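Valine-pyruvate aminotransferase (Salmonella typhimurium, PDB 3G7Q) catalyses the pyridoxal 5'-phosphate-dependent transfer of an amino group from valine to pyruvate, a reaction that contributes to alanine biosynthesis. Local coordinates at residues T53-M58 against G283-A288; N82-L87 against I101-G106; M246-S249 against G255-C258. All coordinates share one frame; numbering follows the deposited sequence. Where two conformers were deposited one is given.

In the fold
The three contacts lie on the same side of the chain's centre. Interaction 3, where strand 242-247 and the segment leading into strand 259-262 come together, touches both others. Its centre is about 11 Å from that of interaction 2, which adds the edge strand 101-104 beside 259-262; in one conformer Asn105 O lies 3.2 Å from Arg257 CD. Interaction 1, about 13 Å away between centres, meets it where Gly286 O lies 3.5 Å from Leu248 CD2. Interactions 1 and 2 do not touch, their nearest atoms being about 5 Å apart. By family precedent, the cofactor pocket probably lies around 104-106 and 247-257, with interaction 1 farther out and in contact with the second subunit.

Interaction 1 (T53-M58 against G283-A288); sequences TLLTDM and GGMGPA
Met58, a selenomethionine in this model, reaches from helix 45-61 to the first turn of helix 285-295. Its CB leaves toward the other segment, with CG anti to the carbonyl carbon (chi1 -67°). CB, CG and SE serve as the arm, and none of them is in close contact with 283-288. The bend at the last torsion (chi3 68°) turns the methyl onto Ala288, with Met58 CE 3.5 Å from Ala288 CB and 3.7 Å from Ala288 C. That same CE lies 4.0 Å from CE of Met285, also a selenomethionine, the two terminal methyls meeting flank to flank. Met285 CE has a second neighbour in Leu55 CD2, 3.6 Å away, a branch tip that comes across the Met285 chain at a slant.

Around the contact, Ala64 and Ala67 of helix 63-69 pack on Met285, and Leu68 of the second subunit packs on both Leu55 and Met285. On another face of the helix, Asp57 forms a salt bridge to Arg296. No hydrogen bond crosses between the two segments. The buried contact is made of methyl groups, with the Ala288 carbonyl carbon beside one of them, so dispersion and exclusion of water hold it, with no directional bond fixing how the chains turn.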
ATOM      1  N   THR A  53      -4.034  -2.408 -26.151  1.00 30.93           N
ATOM      2  CA  THR A  53      -3.693  -3.629 -26.865  1.00 30.76           C
ATOM      3  C   THR A  53      -3.036  -4.640 -25.926  1.00 31.50           C
ATOM      4  O   THR A  53      -3.323  -5.825 -25.982  1.00 31.30           O
ATOM      5  CB  THR A  53      -2.757  -3.319 -28.059  1.00 33.98           C
ATOM      6  OG1 THR A  53      -3.421  -2.393 -28.918  1.00 34.21           O
ATOM      7  CG2 THR A  53      -2.401  -4.591 -28.839  1.00 33.52           C
ATOM      8  N   LEU A  54      -2.139  -4.164 -25.072  1.00 29.40           N
ATOM      9  CA  LEU A  54      -1.476  -5.047 -24.134  1.00 31.56           C
ATOM     10  C   LEU A  54      -2.497  -5.713 -23.200  1.00 31.67           C
ATOM     11  O   LEU A  54      -2.451  -6.924 -22.961  1.00 30.33           O
ATOM     12  CB  LEU A  54      -0.477  -4.270 -23.310  1.00 31.45           C
ATOM     13  CG  LEU A  54       0.340  -5.064 -22.305  1.00 32.65           C
ATOM     14  CD1 LEU A  54       1.205  -6.147 -23.017  1.00 36.84           C
ATOM     15  CD2 LEU A  54       1.187  -4.117 -21.469  1.00 34.07           C
ATOM     16  N   LEU A  55      -3.403  -4.912 -22.667  1.00 29.83           N
ATOM     17  CA  LEU A  55      -4.428  -5.452 -21.760  1.00 29.37           C
ATOM     18  C   LEU A  55      -5.314  -6.451 -22.479  1.00 29.33           C
ATOM     19  O   LEU A  55      -5.686  -7.489 -21.920  1.00 28.88           O
ATOM     20  CB  LEU A  55      -5.242  -4.304 -21.172  1.00 28.93           C
ATOM     21  CG  LEU A  55      -4.489  -3.475 -20.119  1.00 30.87           C
ATOM     22  CD1 LEU A  55      -5.232  -2.170 -19.840  1.00 33.19           C
ATOM     23  CD2 LEU A  55      -4.267  -4.289 -18.798  1.00 32.20           C
ATOM     24  N   THR A  56      -5.660  -6.149 -23.730  1.00 30.55           N
ATOM     25  CA  THR A  56      -6.468  -7.067 -24.518  1.00 28.25           C
ATOM     26  C   THR A  56      -5.753  -8.404 -24.653  1.00 29.89           C
ATOM     27  O   THR A  56      -6.364  -9.469 -24.437  1.00 31.99           O
ATOM     28  CB  THR A  56      -6.828  -6.462 -25.894  1.00 27.74           C
ATOM     29  OG1 THR A  56      -7.659  -5.304 -25.690  1.00 30.06           O
ATOM     30  CG2 THR A  56      -7.546  -7.489 -26.778  1.00 31.63           C
ATOM     31  N   ASP A  57      -4.463  -8.379 -24.968  1.00 29.34           N
ATOM     32  CA  ASP A  57      -3.695  -9.626 -25.102  1.00 31.90           C
ATOM     33  C   ASP A  57      -3.597 -10.391 -23.790  1.00 32.00           C
ATOM     34  O   ASP A  57      -3.729 -11.614 -23.761  1.00 30.55           O
ATOM     35  CB  ASP A  57      -2.266  -9.348 -25.565  1.00 33.11           C
ATOM     36  CG  ASP A  57      -2.191  -8.784 -26.978  1.00 42.12           C
ATOM     37  OD1 ASP A  57      -3.161  -8.895 -27.752  1.00 43.62           O
ATOM     38  OD2 ASP A  57      -1.139  -8.223 -27.304  1.00 44.48           O
HETATM   39  N   MSE A  58      -3.338  -9.652 -22.710  1.00 30.23           N
HETATM   40  CA  MSE A  58      -3.192 -10.255 -21.383  1.00 28.63           C
HETATM   41  C   MSE A  58      -4.478 -10.864 -20.856  1.00 30.30           C
HETATM   42  O   MSE A  58      -4.431 -11.915 -20.225  1.00 31.33           O
HETATM   43  CB  MSE A  58      -2.623  -9.239 -20.387  1.00 29.45           C
HETATM   44  CG  MSE A  58      -1.192  -8.851 -20.689  1.00 30.93           C
HETATM   45 SE   MSE A  58      -0.534  -7.513 -19.461  0.75 30.75          SE
HETATM   46  CE  MSE A  58      -0.493  -8.627 -17.761  1.00 33.91           C
ATOM     47  N   GLY A 283      -0.144  -4.451  -5.952  1.00 46.40           N
ATOM     48  CA  GLY A 283      -1.157  -5.382  -6.487  1.00 47.91           C
ATOM     49  C   GLY A 283      -0.519  -6.146  -7.657  1.00 46.37           C
ATOM     50  O   GLY A 283       0.621  -5.885  -8.030  1.00 46.16           O
ATOM     51  N   GLY A 284      -1.250  -7.075  -8.248  1.00 43.30           N
ATOM     52  CA  GLY A 284      -0.713  -7.913  -9.300  1.00 39.87           C
ATOM     53  C   GLY A 284      -0.656  -7.370 -10.714  1.00 37.51           C
ATOM     54  O   GLY A 284       0.199  -7.798 -11.490  1.00 35.90           O
HETATM   55  N   MSE A 285      -1.510  -6.418 -11.052  1.00 36.62           N
HETATM   56  CA  MSE A 285      -1.616  -5.981 -12.434  1.00 38.14           C
HETATM   57  C   MSE A 285      -0.359  -5.209 -12.921  1.00 39.28           C
HETATM   58  O   MSE A 285       0.144  -5.469 -14.016  1.00 37.04           O
HETATM   59  CB  MSE A 285      -2.889  -5.173 -12.602  1.00 41.59           C
HETATM   60  CG  MSE A 285      -3.446  -5.232 -13.975  1.00 46.61           C
HETATM   61 SE   MSE A 285      -4.025  -7.042 -14.495  0.75 40.14          SE
HETATM   62  CE  MSE A 285      -3.626  -6.661 -16.117  1.00 31.29           C
ATOM     63  N   GLY A 286       0.153  -4.311 -12.079  1.00 40.55           N
ATOM     64  CA  GLY A 286       1.380  -3.544 -12.386  1.00 39.08           C
ATOM     65  C   GLY A 286       2.562  -4.449 -12.676  1.00 38.68           C
ATOM     66  O   GLY A 286       3.129  -4.380 -13.772  1.00 38.85           O
ATOM     67  N   PRO A 287       2.960  -5.278 -11.697  1.00 37.11           N
ATOM     68  CA  PRO A 287       4.037  -6.220 -11.955  1.00 37.86           C
ATOM     69  C   PRO A 287       3.837  -7.090 -13.195  1.00 38.37           C
ATOM     70  O   PRO A 287       4.810  -7.314 -13.931  1.00 36.57           O
ATOM     71  CB  PRO A 287       4.074  -7.078 -10.688  1.00 38.56           C
ATOM     72  CG  PRO A 287       3.486  -6.209  -9.627  1.00 39.76           C
ATOM     73  CD  PRO A 287       2.491  -5.337 -10.302  1.00 37.32           C
ATOM     74  N   ALA A 288       2.607  -7.554 -13.449  1.00 35.31           N
ATOM     75  CA  ALA A 288       2.352  -8.412 -14.606  1.00 33.25           C
ATOM     76  C   ALA A 288       2.557  -7.635 -15.902  1.00 32.65           C
ATOM     77  O   ALA A 288       3.176  -8.139 -16.856  1.00 32.76           O
ATOM     78  CB  ALA A 288       0.930  -9.041 -14.544  1.00 31.71           C
TER

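Interaction 2 (N82-L87 against I101-G106); sequences NALAVL and IALTNG
Ile101 sends its CD1 methyl against helix 77-92, where it meets Leu84 and Ala85 together. CG1 stands anti to the carbonyl carbon (chi1 -50°), and the fully extended second torsion (chi2 -175°) carries CD1 as far out as the chain allows. There the methyl lies 3.7 Å from Ala85 N and 3.8 Å from Leu84 CB, with Ala85 CB a little further off at 4.2 Å. It therefore rests against the helix near its backbone, while the other branch, Ile101 CG2, lies 4.3 Å from Leu84 CD1.

Leu84 meets the CD1 methyl with CB, the root of its side chain, while its branched end continues along the sheet. CG is anti to the carbonyl carbon here too, and CD1 comes to 4.3 Å from Leu103 CD2, a looser touch between two leucine tips. Ile260, on the neighbouring strand 259-262, packs against Leu84, Ile101 and Leu103 alike.

Thr104 turns to the other face of the sheet, against helix 107-118. Its OG1 donates to Gly106 O at 2.9 Å, approaching from above the carbonyl plane. Gly106 holds the N-cap position of that helix, with backbone angles suited to glycine.

The axes of helix 82-87 and strand 101-104 approach to 9.7 Å, with their directions 128° apart. Strand 101-104 is the edge of the seven-stranded sheet of order 3-2-4-5-6-7-1, in which 259-262 is the antiparallel member. A helix laid over that edge, followed by the strand and then by a glycine-capped helix, is the beginning of the large domain of class-I, fold-type I aminotransferases; in relatives the helix that follows this strand, here 107-118, points its N-terminus at the cofactor phosphate.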
ATOM      1  N   ASN A  82      13.012 -11.046 -10.944  0.50 39.78           N
ATOM      2  CA  ASN A  82      13.924 -11.675 -11.899  0.50 39.73           C
ATOM      3  C   ASN A  82      14.038 -10.884 -13.198  0.50 38.81           C
ATOM      4  O   ASN A  82      15.135 -10.709 -13.727  0.50 38.28           O
ATOM      5  CB  ASN A  82      13.481 -13.106 -12.256  0.50 40.85           C
ATOM      6  CG  ASN A  82      13.597 -14.081 -11.096  0.50 40.78           C
ATOM      7  OD1 ASN A  82      14.133 -13.761 -10.039  0.50 44.87           O
ATOM      8  ND2 ASN A  82      13.090 -15.294 -11.300  0.50 42.95           N
ATOM      9  N   ALA A  83      12.900 -10.421 -13.710  1.00 37.55           N
ATOM     10  CA  ALA A  83      12.850  -9.661 -14.962  1.00 37.91           C
ATOM     11  C   ALA A  83      13.562  -8.317 -14.854  1.00 36.79           C
ATOM     12  O   ALA A  83      14.331  -7.932 -15.752  1.00 36.70           O
ATOM     13  CB  ALA A  83      11.392  -9.449 -15.398  1.00 38.69           C
ATOM     14  N   LEU A  84      13.309  -7.607 -13.767  1.00 35.39           N
ATOM     15  CA  LEU A  84      13.975  -6.326 -13.521  1.00 36.40           C
ATOM     16  C   LEU A  84      15.486  -6.506 -13.333  1.00 35.32           C
ATOM     17  O   LEU A  84      16.274  -5.680 -13.801  1.00 34.63           O
ATOM     18  CB  LEU A  84      13.400  -5.655 -12.285  1.00 36.75           C
ATOM     19  CG  LEU A  84      12.049  -4.965 -12.386  1.00 42.53           C
ATOM     20  CD1 LEU A  84      11.498  -4.608 -10.982  1.00 39.47           C
ATOM     21  CD2 LEU A  84      12.153  -3.726 -13.251  1.00 40.94           C
ATOM     22  N   ALA A  85      15.881  -7.556 -12.620  1.00 34.16           N
ATOM     23  CA  ALA A  85      17.297  -7.852 -12.431  1.00 32.95           C
ATOM     24  C   ALA A  85      17.972  -8.061 -13.792  1.00 35.89           C
ATOM     25  O   ALA A  85      18.994  -7.424 -14.083  1.00 33.90           O
ATOM     26  CB  ALA A  85      17.508  -9.071 -11.508  1.00 32.32           C
ATOM     27  N   VAL A  86      17.396  -8.937 -14.620  1.00 35.34           N
ATOM     28  CA  VAL A  86      17.952  -9.201 -15.953  1.00 36.89           C
ATOM     29  C   VAL A  86      17.989  -7.924 -16.792  1.00 36.88           C
ATOM     30  O   VAL A  86      19.001  -7.640 -17.436  1.00 35.99           O
ATOM     31  CB  VAL A  86      17.182 -10.336 -16.684  1.00 38.98           C
ATOM     32  CG1 VAL A  86      17.655 -10.483 -18.105  1.00 38.74           C
ATOM     33  CG2 VAL A  86      17.367 -11.662 -15.941  1.00 39.45           C
ATOM     34  N   LEU A  87      16.926  -7.126 -16.739  1.00 36.64           N
ATOM     35  CA  LEU A  87      16.880  -5.875 -17.481  1.00 38.00           C
ATOM     36  C   LEU A  87      18.022  -4.938 -17.113  1.00 37.51           C
ATOM     37  O   LEU A  87      18.713  -4.389 -18.013  1.00 37.23           O
ATOM     38  CB  LEU A  87      15.570  -5.135 -17.213  1.00 38.11           C
ATOM     39  CG  LEU A  87      15.381  -3.758 -17.849  1.00 38.60           C
ATOM     40  CD1 LEU A  87      15.273  -3.915 -19.357  1.00 42.75           C
ATOM     41  CD2 LEU A  87      14.149  -3.049 -17.275  1.00 39.58           C
ATOM     42  N   ILE A 101      16.367  -6.263  -5.001  1.00 30.71           N
ATOM     43  CA  ILE A 101      15.149  -5.566  -5.403  1.00 33.06           C
ATOM     44  C   ILE A 101      13.959  -5.866  -4.475  1.00 35.79           C
ATOM     45  O   ILE A 101      13.745  -7.020  -4.086  1.00 35.28           O
ATOM     46  CB  ILE A 101      14.752  -5.966  -6.828  1.00 34.01           C
ATOM     47  CG1 ILE A 101      15.963  -5.844  -7.791  1.00 33.16           C
ATOM     48  CG2 ILE A 101      13.599  -5.113  -7.309  1.00 34.57           C
ATOM     49  CD1 ILE A 101      15.612  -6.119  -9.261  1.00 34.38           C
ATOM     50  N   ALA A 102      13.226  -4.816  -4.112  1.00 35.60           N
ATOM     51  CA  ALA A 102      11.992  -4.934  -3.304  1.00 36.51           C
ATOM     52  C   ALA A 102      10.907  -4.132  -4.011  1.00 37.37           C
ATOM     53  O   ALA A 102      11.187  -3.108  -4.655  1.00 32.55           O
ATOM     54  CB  ALA A 102      12.228  -4.418  -1.889  1.00 36.07           C
ATOM     55  N   LEU A 103       9.662  -4.596  -3.936  1.00 35.03           N
ATOM     56  CA  LEU A 103       8.549  -3.900  -4.549  1.00 36.83           C
ATOM     57  C   LEU A 103       7.673  -3.310  -3.458  1.00 36.97           C
ATOM     58  O   LEU A 103       7.575  -3.880  -2.373  1.00 36.88           O
ATOM     59  CB  LEU A 103       7.727  -4.856  -5.398  1.00 39.50           C
ATOM     60  CG  LEU A 103       8.472  -5.653  -6.461  1.00 47.36           C
ATOM     61  CD1 LEU A 103       7.504  -6.566  -7.200  1.00 46.36           C
ATOM     62  CD2 LEU A 103       9.174  -4.696  -7.424  1.00 42.73           C
ATOM     63  N   THR A 104       7.046  -2.168  -3.737  1.00 37.52           N
ATOM     64  CA  THR A 104       6.164  -1.505  -2.788  1.00 39.30           C
ATOM     65  C   THR A 104       4.947  -1.016  -3.568  1.00 39.03           C
ATOM     66  O   THR A 104       4.893  -1.168  -4.776  1.00 35.92           O
ATOM     67  CB  THR A 104       6.830  -0.270  -2.143  1.00 40.97           C
ATOM     68  OG1 THR A 104       7.037   0.719  -3.160  1.00 40.50           O
ATOM     69  CG2 THR A 104       8.176  -0.631  -1.446  1.00 44.54           C
ATOM     70  N   ASN A 105       4.036  -0.379  -2.838  0.70 41.62           N
ATOM     71  CA  ASN A 105       2.803   0.207  -3.353  0.70 44.55           C
ATOM     72  C   ASN A 105       3.038   1.488  -4.138  0.70 45.63           C
ATOM     73  O   ASN A 105       2.123   2.015  -4.771  0.70 46.01           O
ATOM     74  CB  ASN A 105       1.885   0.530  -2.157  0.70 46.72           C
ATOM     75  CG  ASN A 105       0.430   0.661  -2.543  0.70 53.53           C
ATOM     76  OD1 ASN A 105      -0.226   1.651  -2.221  0.70 62.76           O
ATOM     77  ND2 ASN A 105      -0.079  -0.332  -3.248  0.70 56.42           N
ATOM     78  N   GLY A 106       4.259   2.012  -4.078  1.00 45.88           N
ATOM     79  CA  GLY A 106       4.631   3.240  -4.765  1.00 46.13           C
ATOM     80  C   GLY A 106       5.799   3.953  -4.117  1.00 48.88           C
ATOM     81  O   GLY A 106       6.337   3.511  -3.097  1.00 45.54           O
TER

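Interaction 3 (M246-S249 against G255-C258); sequences MSLS and GSRC
A backbone hydrogen bond joins the segments: Leu248 N donates to Cys258 O at 3.1 Å, with an angle of 151° at the hydrogen and the donor lying close to the line of the C=O bond. The same oxygen takes a CA-H...O contact from Ser247 CA, 3.5 Å away. Within 246-249, Ser249 N donates to Ser247 OG at 3.2 Å, an ST turn that bends the chain at the strand end.

Apolar packing comes from Leu248. With CG anti to its own N (chi1 -168°), CD2 reaches 4.0 Å from Cys258 CB and 3.7 Å from Ser256 OG. That hydroxyl is hydrogen-bonded to Leu253 O, so the leucine merely lies against it. Met290 and Met293 of helix 285-295 also pack on Leu248.

The side chain of Arg257 starts away from 246-249; its NH1 makes a weak bond to Ser256 O, and Gly283 of the second subunit packs against it.

Next to the Leu248-Cys258 bond, backbone hydrogen bonding links Met246 and Ile260 of the antiparallel strands 242-247 and 259-262. The chain from Ser247 through this loop into strand 259-262 has the Ser-x-Ser-Lys...Gly-x-Arg-x-Gly pattern of this aminotransferase family, in which the lysine directly after Ser249 probably carries pyridoxal phosphate and the arginine probably meets its phosphate.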
HETATM    1  N   MSE A 246      12.347   3.463  -8.047  1.00 35.30           N
HETATM    2  CA  MSE A 246      11.749   3.581  -9.366  1.00 34.34           C
HETATM    3  C   MSE A 246      10.260   3.322  -9.231  1.00 35.21           C
HETATM    4  O   MSE A 246       9.786   2.854  -8.199  1.00 34.71           O
HETATM    5  CB  MSE A 246      12.419   2.618 -10.355  1.00 35.65           C
HETATM    6  CG  MSE A 246      13.932   2.874 -10.518  1.00 38.87           C
HETATM    7 SE   MSE A 246      14.667   1.660 -11.838  0.75 45.32          SE
HETATM    8  CE  MSE A 246      14.065   3.035 -13.538  1.00 40.88           C
ATOM      9  N   SER A 247       9.513   3.600 -10.285  1.00 35.52           N
ATOM     10  CA  SER A 247       8.072   3.452 -10.218  1.00 38.38           C
ATOM     11  C   SER A 247       7.505   3.237 -11.592  1.00 36.43           C
ATOM     12  O   SER A 247       8.094   3.629 -12.575  1.00 36.06           O
ATOM     13  CB  SER A 247       7.471   4.735  -9.618  1.00 40.39           C
ATOM     14  OG  SER A 247       6.043   4.672  -9.581  1.00 50.14           O
ATOM     15  N   LEU A 248       6.354   2.593 -11.650  1.00 35.06           N
ATOM     16  CA  LEU A 248       5.644   2.388 -12.905  1.00 37.18           C
ATOM     17  C   LEU A 248       4.668   3.524 -13.228  1.00 35.73           C
ATOM     18  O   LEU A 248       4.303   3.711 -14.372  1.00 36.44           O
ATOM     19  CB  LEU A 248       4.865   1.086 -12.770  1.00 39.46           C
ATOM     20  CG  LEU A 248       4.220   0.417 -13.960  1.00 44.31           C
ATOM     21  CD1 LEU A 248       5.185   0.208 -15.113  1.00 47.44           C
ATOM     22  CD2 LEU A 248       3.660  -0.937 -13.443  1.00 41.72           C
ATOM     23  N   SER A 249       4.281   4.318 -12.244  1.00 36.83           N
ATOM     24  CA  SER A 249       3.189   5.279 -12.446  1.00 38.04           C
ATOM     25  C   SER A 249       3.426   6.333 -13.512  1.00 36.84           C
ATOM     26  O   SER A 249       2.522   6.624 -14.310  1.00 35.03           O
ATOM     27  CB  SER A 249       2.821   5.968 -11.126  1.00 40.42           C
ATOM     28  OG  SER A 249       3.809   6.878 -10.744  1.00 50.86           O
ATOM     29  N   GLY A 255      -2.800   4.385 -11.998  1.00 40.89           N
ATOM     30  CA  GLY A 255      -3.716   3.471 -11.325  1.00 40.95           C
ATOM     31  C   GLY A 255      -3.102   2.143 -10.925  1.00 41.78           C
ATOM     32  O   GLY A 255      -3.750   1.348 -10.247  1.00 41.45           O
ATOM     33  N   SER A 256      -1.883   1.844 -11.371  1.00 39.49           N
ATOM     34  CA  SER A 256      -1.199   0.639 -10.901  1.00 42.04           C
ATOM     35  C   SER A 256      -0.461   1.099  -9.650  1.00 46.17           C
ATOM     36  O   SER A 256      -0.300   2.286  -9.407  1.00 47.34           O
ATOM     37  CB  SER A 256      -0.174   0.121 -11.879  1.00 47.62           C
ATOM     38  OG  SER A 256       0.953   0.990 -11.862  1.00 47.11           O
ATOM     39  N   ARG A 257       0.025   0.185  -8.852  1.00 50.41           N
ATOM     40  CA  ARG A 257       0.686   0.620  -7.628  1.00 54.64           C
ATOM     41  C   ARG A 257       1.913  -0.190  -7.540  1.00 55.02           C
ATOM     42  O   ARG A 257       1.911  -1.233  -6.874  1.00 57.95           O
ATOM     43  CB  ARG A 257      -0.237   0.377  -6.425  1.00 57.71           C
ATOM     44  CG  ARG A 257      -1.352   1.388  -6.274  1.00 59.93           C
ATOM     45  CD  ARG A 257      -0.813   2.769  -5.934  1.00 67.20           C
ATOM     46  NE  ARG A 257      -1.875   3.700  -5.579  1.00 69.85           N
ATOM     47  CZ  ARG A 257      -2.684   4.306  -6.442  1.00 73.52           C
ATOM     48  NH1 ARG A 257      -2.592   4.071  -7.747  1.00 76.20           N
ATOM     49  NH2 ARG A 257      -3.619   5.141  -5.994  1.00 75.71           N
ATOM     50  N   CYS A 258       2.955   0.256  -8.241  1.00 51.47           N
ATOM     51  CA  CYS A 258       4.171  -0.513  -8.270  1.00 49.51           C
ATOM     52  C   CYS A 258       5.465   0.301  -8.135  1.00 46.56           C
ATOM     53  O   CYS A 258       5.990   0.824  -9.119  1.00 50.46           O
ATOM     54  CB  CYS A 258       4.187  -1.336  -9.537  1.00 47.87           C
ATOM     55  SG  CYS A 258       5.384  -2.607  -9.427  1.00 56.72           S
TER